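PDB 4ART: structural protein ORF273 from Acidianus two-tailed virus, which is a virion structural protein of an archaeal virus, stable to heat and acid, whose precise role in the particle remains unknown. Local coordinates for residues A[99-107]-A[262-270]; A[152-160]-A[246-254]. All blocks are in the same frame, centred on the assembly; numbering follows the deposited sequence.

Contact 1. Residues A[99-107]-A[262-270]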
loop_
_atom_site.group_PDB
_atom_site.type_symbol
_atom_site.label_atom_id
_atom_site.label_comp_id
_atom_site.label_asym_id
_atom_site.label_seq_id
_atom_site.Cartn_x
_atom_site.Cartn_y
_atom_site.Cartn_z
ATOM N N PHE A 99 14.975 4.289 6.394
ATOM C CA PHE A 99 15.960 3.354 5.849
ATOM C C PHE A 99 15.536 1.899 5.842
ATOM O O PHE A 99 15.838 1.178 4.895
ATOM C CB PHE A 99 17.330 3.508 6.511
ATOM C CG PHE A 99 18.432 2.952 5.631
ATOM C CD1 PHE A 99 18.832 3.627 4.483
ATOM C CD2 PHE A 99 19.053 1.750 5.941
ATOM C CE1 PHE A 99 19.834 3.110 3.660
ATOM C CE2 PHE A 99 20.077 1.248 5.132
ATOM C CZ PHE A 99 20.448 1.922 3.987
ATOM N N ASP A 100 14.854 1.468 6.895
ATOM C CA ASP A 100 14.373 0.101 7.041
ATOM C C ASP A 100 13.328 -0.222 5.978
ATOM O O ASP A 100 13.336 -1.320 5.421
ATOM C CB ASP A 100 13.811 -0.109 8.453
ATOM C CG ASP A 100 14.828 0.090 9.569
ATOM O OD1 ASP A 100 15.916 -0.558 9.518
ATOM O OD2 ASP A 100 14.549 0.894 10.486
ATOM N N GLU A 101 12.446 0.753 5.685
ATOM C CA GLU A 101 11.376 0.654 4.692
ATOM C C GLU A 101 11.976 0.641 3.299
ATOM O O GLU A 101 11.534 -0.136 2.455
ATOM C CB GLU A 101 10.396 1.820 4.846
ATOM C CG GLU A 101 9.080 1.566 4.135
ATOM C CD GLU A 101 7.995 2.587 4.404
ATOM O OE1 GLU A 101 7.872 3.040 5.567
ATOM O OE2 GLU A 101 7.252 2.920 3.452
ATOM N N PHE A 102 12.991 1.489 3.065
ATOM C CA PHE A 102 13.753 1.540 1.819
ATOM C C PHE A 102 14.336 0.152 1.514
ATOM O O PHE A 102 14.108 -0.377 0.435
ATOM C CB PHE A 102 14.891 2.588 1.934
ATOM C CG PHE A 102 15.864 2.649 0.779
ATOM C CD1 PHE A 102 15.441 3.030 -0.492
ATOM C CD2 PHE A 102 17.214 2.408 0.978
ATOM C CE1 PHE A 102 16.344 3.110 -1.553
ATOM C CE2 PHE A 102 18.118 2.493 -0.089
ATOM C CZ PHE A 102 17.678 2.847 -1.342
ATOM N N LEU A 103 15.027 -0.456 2.485
ATOM C CA LEU A 103 15.629 -1.792 2.314
ATOM C C LEU A 103 14.569 -2.856 2.094
ATOM O O LEU A 103 14.722 -3.714 1.225
ATOM C CB LEU A 103 16.516 -2.143 3.515
ATOM C CG LEU A 103 17.752 -1.279 3.734
ATOM C CD1 LEU A 103 18.512 -1.780 4.941
ATOM C CD2 LEU A 103 18.658 -1.233 2.488
ATOM N N PHE A 104 13.451 -2.751 2.821
ATOM C CA PHE A 104 12.347 -3.690 2.652
ATOM C C PHE A 104 11.719 -3.586 1.246
ATOM O O PHE A 104 11.453 -4.600 0.608
ATOM C CB PHE A 104 11.313 -3.535 3.773
ATOM C CG PHE A 104 10.141 -4.448 3.605
ATOM C CD1 PHE A 104 10.235 -5.794 3.959
ATOM C CD2 PHE A 104 8.951 -3.978 3.072
ATOM C CE1 PHE A 104 9.168 -6.663 3.745
ATOM C CE2 PHE A 104 7.869 -4.841 2.903
ATOM C CZ PHE A 104 7.982 -6.179 3.248
ATOM N N ASP A 105 11.491 -2.363 0.771
ATOM C CA ASP A 105 10.950 -2.112 -0.559
ATOM C C ASP A 105 11.891 -2.651 -1.646
ATOM O O ASP A 105 11.403 -3.200 -2.611
ATOM C CB ASP A 105 10.702 -0.608 -0.775
ATOM C CG ASP A 105 9.531 -0.016 0.004
ATOM O OD1 ASP A 105 8.913 -0.759 0.822
ATOM O OD2 ASP A 105 9.265 1.196 -0.162
ATOM N N ILE A 106 13.236 -2.529 -1.461
ATOM C CA ILE A 106 14.296 -3.026 -2.374
ATOM C C ILE A 106 14.222 -4.549 -2.494
ATOM O O ILE A 106 14.241 -5.098 -3.594
ATOM C CB ILE A 106 15.728 -2.650 -1.837
ATOM C CG1 ILE A 106 16.042 -1.165 -1.947
ATOM C CG2 ILE A 106 16.857 -3.501 -2.477
ATOM C CD1 ILE A 106 17.409 -0.817 -1.283
ATOM N N ASP A 107 14.201 -5.212 -1.334
ATOM C CA ASP A 107 14.266 -6.662 -1.183
ATOM C C ASP A 107 12.939 -7.427 -1.407
ATOM O O ASP A 107 12.967 -8.583 -1.838
ATOM C CB ASP A 107 14.964 -7.006 0.159
ATOM C CG ASP A 107 16.366 -6.409 0.296
ATOM O OD1 ASP A 107 17.123 -6.422 -0.714
ATOM O OD2 ASP A 107 16.714 -5.946 1.415
ATOM N N ASP A 262 27.586 -0.202 -5.137
ATOM C CA ASP A 262 27.206 -1.595 -4.941
ATOM C C ASP A 262 25.972 -1.616 -4.016
ATOM O O ASP A 262 25.961 -0.928 -2.998
ATOM C CB ASP A 262 28.331 -2.408 -4.313
ATOM C CG ASP A 262 27.967 -3.879 -4.279
ATOM O OD1 ASP A 262 27.875 -4.485 -5.361
ATOM O OD2 ASP A 262 27.595 -4.374 -3.189
ATOM N N CYS A 263 24.950 -2.405 -4.376
ATOM C CA CYS A 263 23.704 -2.525 -3.624
ATOM C C CYS A 263 23.922 -3.097 -2.275
ATOM O O CYS A 263 23.213 -2.730 -1.338
ATOM C CB CYS A 263 22.674 -3.339 -4.393
ATOM S SG CYS A 263 22.078 -2.532 -5.885
ATOM N N LEU A 264 24.848 -4.048 -2.184
ATOM C CA LEU A 264 25.133 -4.658 -0.892
ATOM C C LEU A 264 25.918 -3.715 0.004
ATOM O O LEU A 264 25.691 -3.718 1.214
ATOM C CB LEU A 264 25.725 -6.066 -1.031
ATOM C CG LEU A 264 24.829 -7.020 -1.846
ATOM C CD1 LEU A 264 25.557 -8.276 -2.200
ATOM C CD2 LEU A 264 23.514 -7.327 -1.114
ATOM N N LYS A 265 26.707 -2.797 -0.595
ATOM C CA LYS A 265 27.397 -1.754 0.169
ATOM C C LYS A 265 26.316 -0.802 0.725
ATOM O O LYS A 265 26.396 -0.386 1.879
ATOM C CB LYS A 265 28.409 -1.000 -0.721
ATOM C CG LYS A 265 29.229 0.084 -0.010
ATOM C CD LYS A 265 30.481 -0.470 0.685
ATOM C CE LYS A 265 31.207 0.581 1.493
ATOM N NZ LYS A 265 32.518 0.085 1.994
ATOM N N LEU A 266 25.270 -0.537 -0.084
ATOM C CA LEU A 266 24.127 0.312 0.238
ATOM C C LEU A 266 23.396 -0.056 1.531
ATOM O O LEU A 266 23.098 0.841 2.316
ATOM C CB LEU A 266 23.139 0.335 -0.943
ATOM C CG LEU A 266 22.052 1.373 -0.885
ATOM C CD1 LEU A 266 22.638 2.720 -0.718
ATOM C CD2 LEU A 266 21.207 1.337 -2.120
ATOM N N GLU A 267 23.110 -1.359 1.750
ATOM C CA GLU A 267 22.406 -1.864 2.941
ATOM C C GLU A 267 23.179 -1.595 4.240
ATOM O O GLU A 267 22.580 -1.628 5.310
ATOM C CB GLU A 267 22.034 -3.357 2.823
ATOM C CG GLU A 267 21.794 -3.871 1.406
ATOM C CD GLU A 267 20.373 -4.135 0.944
ATOM O OE1 GLU A 267 19.521 -4.506 1.785
ATOM O OE2 GLU A 267 20.133 -4.048 -0.283
ATOM N N ARG A 268 24.476 -1.268 4.144
ATOM C CA ARG A 268 25.317 -0.941 5.293
ATOM C C ARG A 268 25.198 0.534 5.718
ATOM O O ARG A 268 25.668 0.890 6.803
ATOM C CB ARG A 268 26.806 -1.246 4.979
ATOM C CG ARG A 268 27.069 -2.631 4.401
ATOM C CD ARG A 268 28.548 -2.977 4.227
ATOM N NE ARG A 268 29.367 -2.771 5.429
ATOM C CZ ARG A 268 29.311 -3.515 6.533
ATOM N NH1 ARG A 268 28.437 -4.510 6.629
ATOM N NH2 ARG A 268 30.108 -3.249 7.559
ATOM N N LEU A 269 24.590 1.390 4.874
ATOM C CA LEU A 269 24.515 2.842 5.096
ATOM C C LEU A 269 23.343 3.458 5.924
ATOM O O LEU A 269 22.463 4.124 5.375
ATOM C CB LEU A 269 24.791 3.602 3.785
ATOM C CG LEU A 269 26.004 3.126 2.956
ATOM C CD1 LEU A 269 26.070 3.843 1.634
ATOM C CD2 LEU A 269 27.316 3.298 3.719
ATOM N N LYS A 270 23.425 3.312 7.272
ATOM C CA LYS A 270 22.497 3.823 8.295
ATOM C C LYS A 270 21.089 3.289 8.145
ATOM O O LYS A 270 20.820 2.180 8.596
ATOM C CB LYS A 270 22.520 5.361 8.398
ATOM C CG LYS A 270 22.099 5.889 9.767
ATOM C CD LYS A 270 22.496 7.351 9.970
ATOM C CE LYS A 270 22.127 7.880 11.338
ATOM N NZ LYS A 270 22.952 7.281 12.423
#

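Contact 2. Residues A[152-160]-A[246-254]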
loop_
_atom_site.group_PDB
_atom_site.type_symbol
_atom_site.label_atom_id
_atom_site.label_comp_id
_atom_site.label_asym_id
_atom_site.label_seq_id
_atom_site.Cartn_x
_atom_site.Cartn_y
_atom_site.Cartn_z
ATOM N N PRO A 152 17.745 14.097 -1.219
ATOM C CA PRO A 152 17.881 12.723 -1.717
ATOM C C PRO A 152 19.208 12.098 -1.306
ATOM O O PRO A 152 20.238 12.774 -1.300
ATOM C CB PRO A 152 17.765 12.868 -3.244
ATOM C CG PRO A 152 17.593 14.315 -3.519
ATOM C CD PRO A 152 17.965 15.079 -2.293
ATOM N N GLN A 153 19.179 10.804 -0.970
ATOM C CA GLN A 153 20.370 10.072 -0.555
ATOM C C GLN A 153 20.682 8.901 -1.497
ATOM O O GLN A 153 21.827 8.779 -1.935
ATOM C CB GLN A 153 20.233 9.533 0.880
ATOM C CG GLN A 153 19.822 10.524 1.966
ATOM C CD GLN A 153 19.992 9.882 3.323
ATOM O OE1 GLN A 153 21.110 9.704 3.810
ATOM N NE2 GLN A 153 18.894 9.461 3.940
ATOM N N TYR A 154 19.692 8.004 -1.752
ATOM C CA TYR A 154 19.914 6.811 -2.573
ATOM C C TYR A 154 18.792 6.468 -3.522
ATOM O O TYR A 154 17.639 6.835 -3.302
ATOM C CB TYR A 154 20.212 5.577 -1.689
ATOM C CG TYR A 154 21.221 5.821 -0.589
ATOM C CD1 TYR A 154 22.587 5.918 -0.871
ATOM C CD2 TYR A 154 20.820 5.933 0.739
ATOM C CE1 TYR A 154 23.529 6.120 0.144
ATOM C CE2 TYR A 154 21.748 6.159 1.760
ATOM C CZ TYR A 154 23.104 6.239 1.459
ATOM O OH TYR A 154 24.028 6.461 2.455
ATOM N N LEU A 155 19.146 5.715 -4.570
ATOM C CA LEU A 155 18.233 5.153 -5.557
ATOM C C LEU A 155 18.571 3.694 -5.739
ATOM O O LEU A 155 19.739 3.339 -5.808
ATOM C CB LEU A 155 18.305 5.909 -6.921
ATOM C CG LEU A 155 17.598 5.266 -8.151
ATOM C CD1 LEU A 155 16.087 5.173 -7.965
ATOM C CD2 LEU A 155 17.923 6.008 -9.433
ATOM N N ALA A 156 17.541 2.844 -5.767
ATOM C CA ALA A 156 17.660 1.423 -6.043
ATOM C C ALA A 156 16.660 1.111 -7.142
ATOM O O ALA A 156 15.512 1.545 -7.085
ATOM C CB ALA A 156 17.364 0.598 -4.810
ATOM N N VAL A 157 17.128 0.458 -8.189
ATOM C CA VAL A 157 16.286 0.125 -9.330
ATOM C C VAL A 157 16.254 -1.414 -9.382
ATOM O O VAL A 157 17.314 -2.042 -9.492
ATOM C CB VAL A 157 16.841 0.724 -10.652
ATOM C CG1 VAL A 157 15.922 0.400 -11.831
ATOM C CG2 VAL A 157 17.108 2.228 -10.552
ATOM N N ASN A 158 15.048 -1.993 -9.306
ATOM C CA ASN A 158 14.787 -3.446 -9.365
ATOM C C ASN A 158 14.042 -3.787 -10.641
ATOM O O ASN A 158 12.935 -3.316 -10.837
ATOM C CB ASN A 158 13.957 -3.902 -8.137
ATOM C CG ASN A 158 14.755 -3.850 -6.857
ATOM O OD1 ASN A 158 15.887 -4.261 -6.807
ATOM N ND2 ASN A 158 14.350 -3.035 -5.909
ATOM N N ILE A 159 14.643 -4.626 -11.494
ATOM C CA ILE A 159 14.072 -5.027 -12.770
ATOM C C ILE A 159 13.588 -6.468 -12.743
ATOM O O ILE A 159 14.376 -7.396 -12.576
ATOM C CB ILE A 159 15.060 -4.722 -13.926
ATOM C CG1 ILE A 159 15.456 -3.222 -13.920
ATOM C CG2 ILE A 159 14.449 -5.127 -15.236
ATOM C CD1 ILE A 159 16.655 -2.911 -14.677
ATOM N N TYR A 160 12.286 -6.654 -12.977
ATOM C CA TYR A 160 11.652 -7.980 -12.985
ATOM C C TYR A 160 11.201 -8.302 -14.387
ATOM O O TYR A 160 10.596 -7.467 -15.047
ATOM C CB TYR A 160 10.402 -7.980 -12.065
ATOM C CG TYR A 160 10.677 -7.623 -10.617
ATOM C CD1 TYR A 160 10.699 -6.297 -10.197
ATOM C CD2 TYR A 160 10.957 -8.613 -9.672
ATOM C CE1 TYR A 160 10.989 -5.962 -8.877
ATOM C CE2 TYR A 160 11.224 -8.293 -8.348
ATOM C CZ TYR A 160 11.253 -6.967 -7.957
ATOM O OH TYR A 160 11.484 -6.665 -6.641
ATOM N N PRO A 246 15.395 -10.245 -9.204
ATOM C CA PRO A 246 15.404 -9.028 -10.032
ATOM C C PRO A 246 16.835 -8.555 -10.335
ATOM O O PRO A 246 17.739 -8.805 -9.553
ATOM C CB PRO A 246 14.712 -7.979 -9.141
ATOM C CG PRO A 246 15.013 -8.388 -7.788
ATOM C CD PRO A 246 15.070 -9.923 -7.799
ATOM N N TYR A 247 17.032 -7.861 -11.442
ATOM C CA TYR A 247 18.321 -7.275 -11.744
ATOM C C TYR A 247 18.292 -5.978 -10.964
ATOM O O TYR A 247 17.405 -5.146 -11.158
ATOM C CB TYR A 247 18.430 -7.024 -13.232
ATOM C CG TYR A 247 19.817 -6.682 -13.694
ATOM C CD1 TYR A 247 20.694 -7.675 -14.124
ATOM C CD2 TYR A 247 20.237 -5.353 -13.777
ATOM C CE1 TYR A 247 21.939 -7.355 -14.652
ATOM C CE2 TYR A 247 21.464 -5.021 -14.328
ATOM C CZ TYR A 247 22.314 -6.027 -14.755
ATOM O OH TYR A 247 23.546 -5.710 -15.239
ATOM N N GLN A 248 19.195 -5.855 -10.000
ATOM C CA GLN A 248 19.194 -4.739 -9.058
ATOM C C GLN A 248 20.365 -3.783 -9.245
ATOM O O GLN A 248 21.524 -4.215 -9.230
ATOM C CB GLN A 248 19.148 -5.317 -7.638
ATOM C CG GLN A 248 18.936 -4.300 -6.527
ATOM C CD GLN A 248 18.727 -5.023 -5.215
ATOM O OE1 GLN A 248 19.579 -4.964 -4.335
ATOM N NE2 GLN A 248 17.593 -5.746 -5.061
ATOM N N VAL A 249 20.063 -2.478 -9.473
ATOM C CA VAL A 249 21.111 -1.442 -9.676
ATOM C C VAL A 249 20.912 -0.317 -8.664
ATOM O O VAL A 249 19.786 0.161 -8.504
ATOM C CB VAL A 249 21.248 -0.922 -11.144
ATOM C CG1 VAL A 249 22.414 0.043 -11.304
ATOM C CG2 VAL A 249 21.375 -2.067 -12.128
ATOM N N CYS A 250 22.008 0.084 -7.972
ATOM C CA CYS A 250 21.979 1.087 -6.914
ATOM C C CYS A 250 22.875 2.283 -7.159
ATOM O O CYS A 250 23.836 2.206 -7.916
ATOM C CB CYS A 250 22.199 0.471 -5.535
ATOM S SG CYS A 250 21.085 -0.893 -5.148
ATOM N N TYR A 251 22.483 3.425 -6.587
ATOM C CA TYR A 251 23.127 4.722 -6.764
ATOM C C TYR A 251 23.042 5.557 -5.493
ATOM O O TYR A 251 22.100 5.409 -4.706
ATOM C CB TYR A 251 22.408 5.521 -7.867
ATOM C CG TYR A 251 22.177 4.791 -9.172
ATOM C CD1 TYR A 251 21.044 3.992 -9.360
ATOM C CD2 TYR A 251 23.054 4.949 -10.246
ATOM C CE1 TYR A 251 20.798 3.367 -10.580
ATOM C CE2 TYR A 251 22.842 4.291 -11.453
ATOM C CZ TYR A 251 21.690 3.537 -11.629
ATOM O OH TYR A 251 21.474 2.936 -12.840
ATOM N N GLU A 252 24.040 6.429 -5.288
ATOM C CA GLU A 252 24.057 7.359 -4.163
ATOM C C GLU A 252 24.011 8.770 -4.716
ATOM O O GLU A 252 24.647 9.039 -5.738
ATOM C CB GLU A 252 25.272 7.147 -3.255
ATOM C CG GLU A 252 26.613 7.337 -3.938
ATOM C CD GLU A 252 27.825 7.375 -3.027
ATOM O OE1 GLU A 252 27.653 7.324 -1.786
ATOM O OE2 GLU A 252 28.952 7.470 -3.564
ATOM N N TRP A 253 23.224 9.652 -4.083
ATOM C CA TRP A 253 23.131 11.052 -4.485
ATOM C C TRP A 253 24.325 11.768 -3.890
ATOM O O TRP A 253 24.478 11.801 -2.664
ATOM C CB TRP A 253 21.833 11.683 -3.995
ATOM C CG TRP A 253 21.600 13.060 -4.538
ATOM C CD1 TRP A 253 21.813 14.244 -3.895
ATOM C CD2 TRP A 253 21.128 13.392 -5.850
ATOM N NE1 TRP A 253 21.473 15.296 -4.714
ATOM C CE2 TRP A 253 21.056 14.802 -5.923
ATOM C CE3 TRP A 253 20.762 12.634 -6.976
ATOM C CZ2 TRP A 253 20.624 15.470 -7.077
ATOM C CZ3 TRP A 253 20.347 13.293 -8.122
ATOM C CH2 TRP A 253 20.283 14.696 -8.168
ATOM N N LYS A 254 25.206 12.274 -4.752
ATOM C CA LYS A 254 26.405 12.954 -4.300
ATOM C C LYS A 254 26.729 14.105 -5.222
ATOM O O LYS A 254 27.112 13.884 -6.379
ATOM C CB LYS A 254 27.592 11.975 -4.175
ATOM C CG LYS A 254 28.726 12.485 -3.277
ATOM C CD LYS A 254 29.759 11.398 -2.959
ATOM C CE LYS A 254 31.052 11.572 -3.719
ATOM N NZ LYS A 254 31.969 10.419 -3.515
#

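Contact 1. Residues A[99-107]-A[262-270]
Phe99, Leu266 and Glu267 carry this contact, in which helix 99-108 and the C-terminal segment, a short helix from Cys263 running into a type I turn (Leu266 to Leu269), lie together on one face of the mixed sheet. No hydrogen bond joins the segments. The aromatic part is a ring set among carbonyls: Leu269 O lies 3.2 Å above the plane of the Phe99 ring, displaced toward its rim, while Leu266 O and Glu267 O approach the ring edge in its plane, the former 3.3 Å from Phe99 CZ. With CG anti to the backbone N (chi1 -158°), the ring extends into this turn. Apolar contact comes from Leu266, whose CD2 reaches the edge of the Phe102 ring at 3.9 Å from CE2; the two side chains cross at about a right angle. Both also touch Tyr154 of strand 154-161 beneath. Glu267 bends at chi2 (-105°) to pass Leu103, with CD2 of Leu103 3.5 Å from Glu267 OE1. Its carboxylate meets that of Asp107 from the opposite direction, the planes 25° apart. Like charges this close would probably raise the pKa of one of the pair; Asp107 OD2 and Glu267 OE1 are 3.2 Å apart.

Contact 2. Residues A[152-160]-A[246-254]
Tyr251, Trp253 and Pro246 have the most surface buried as strands 154-160 and 247-253 pair, their axes approaching to 4.6 Å and their N-to-C directions at 168°, so antiparallel. Tyr251 forms a hydrogen-bonded pair with Leu155, each backbone N donating to the other's O. Its ring lies alongside the Leu155 side chain, CD1 3.7 Å from Leu155 CD2, and receives Val157 CG2 at its edge, 3.9 Å from CE1. Its hydroxyl is hydrogen-bonded to Asp33 of helix 23-44, which packs on this face. At one end Trp253 N donates almost straight to Gln153 O (2.7 Å, 177°), from above the carbonyl plane. Trp253 CG, anti to the backbone N (chi1 -172°), lays the indole beside Pro152; Pro152 CG stands over the five-membered ring in a CH-pi contact, 4.1 Å from its centroid. Pro246 closes the other end, its CB 3.8 Å from the centroid of the Tyr160 ring, again over a face. On the face opposite Tyr251, Gln248 NE2 gives a bent bond to Asn158 OD1 (2.9 Å). On its other edge strand 154-161 forms a classic beta bulge, where Gln153 and Tyr154 both face Glu146 of strand 139-146; the regular antiparallel register belongs to the interior of a mixed beta-sheet.

The two contacts have centres about 9 Å apart on the same side of the chain's centre, and contact 2 is nested along the chain within the loop that contact 1 closes: 99-107, 152-160, 246-254, then 262-270. Contact 2 forms two neighbouring strands of the seven-stranded mixed sheet, and contact 1 packs on the face bearing Tyr154, Ala156 and Cys250, opposite helix 23-44. They are joined covalently by the Cys250-Cys263 disulfide (SG to SG 2.1 Å), and Leu266 and Leu269 touch Tyr154. The C-terminal segment is thus fastened directly to strand 247-253, with strand 258-261 coming between them in the sequence, an arrangement consistent with the protein's thermal and acid stability.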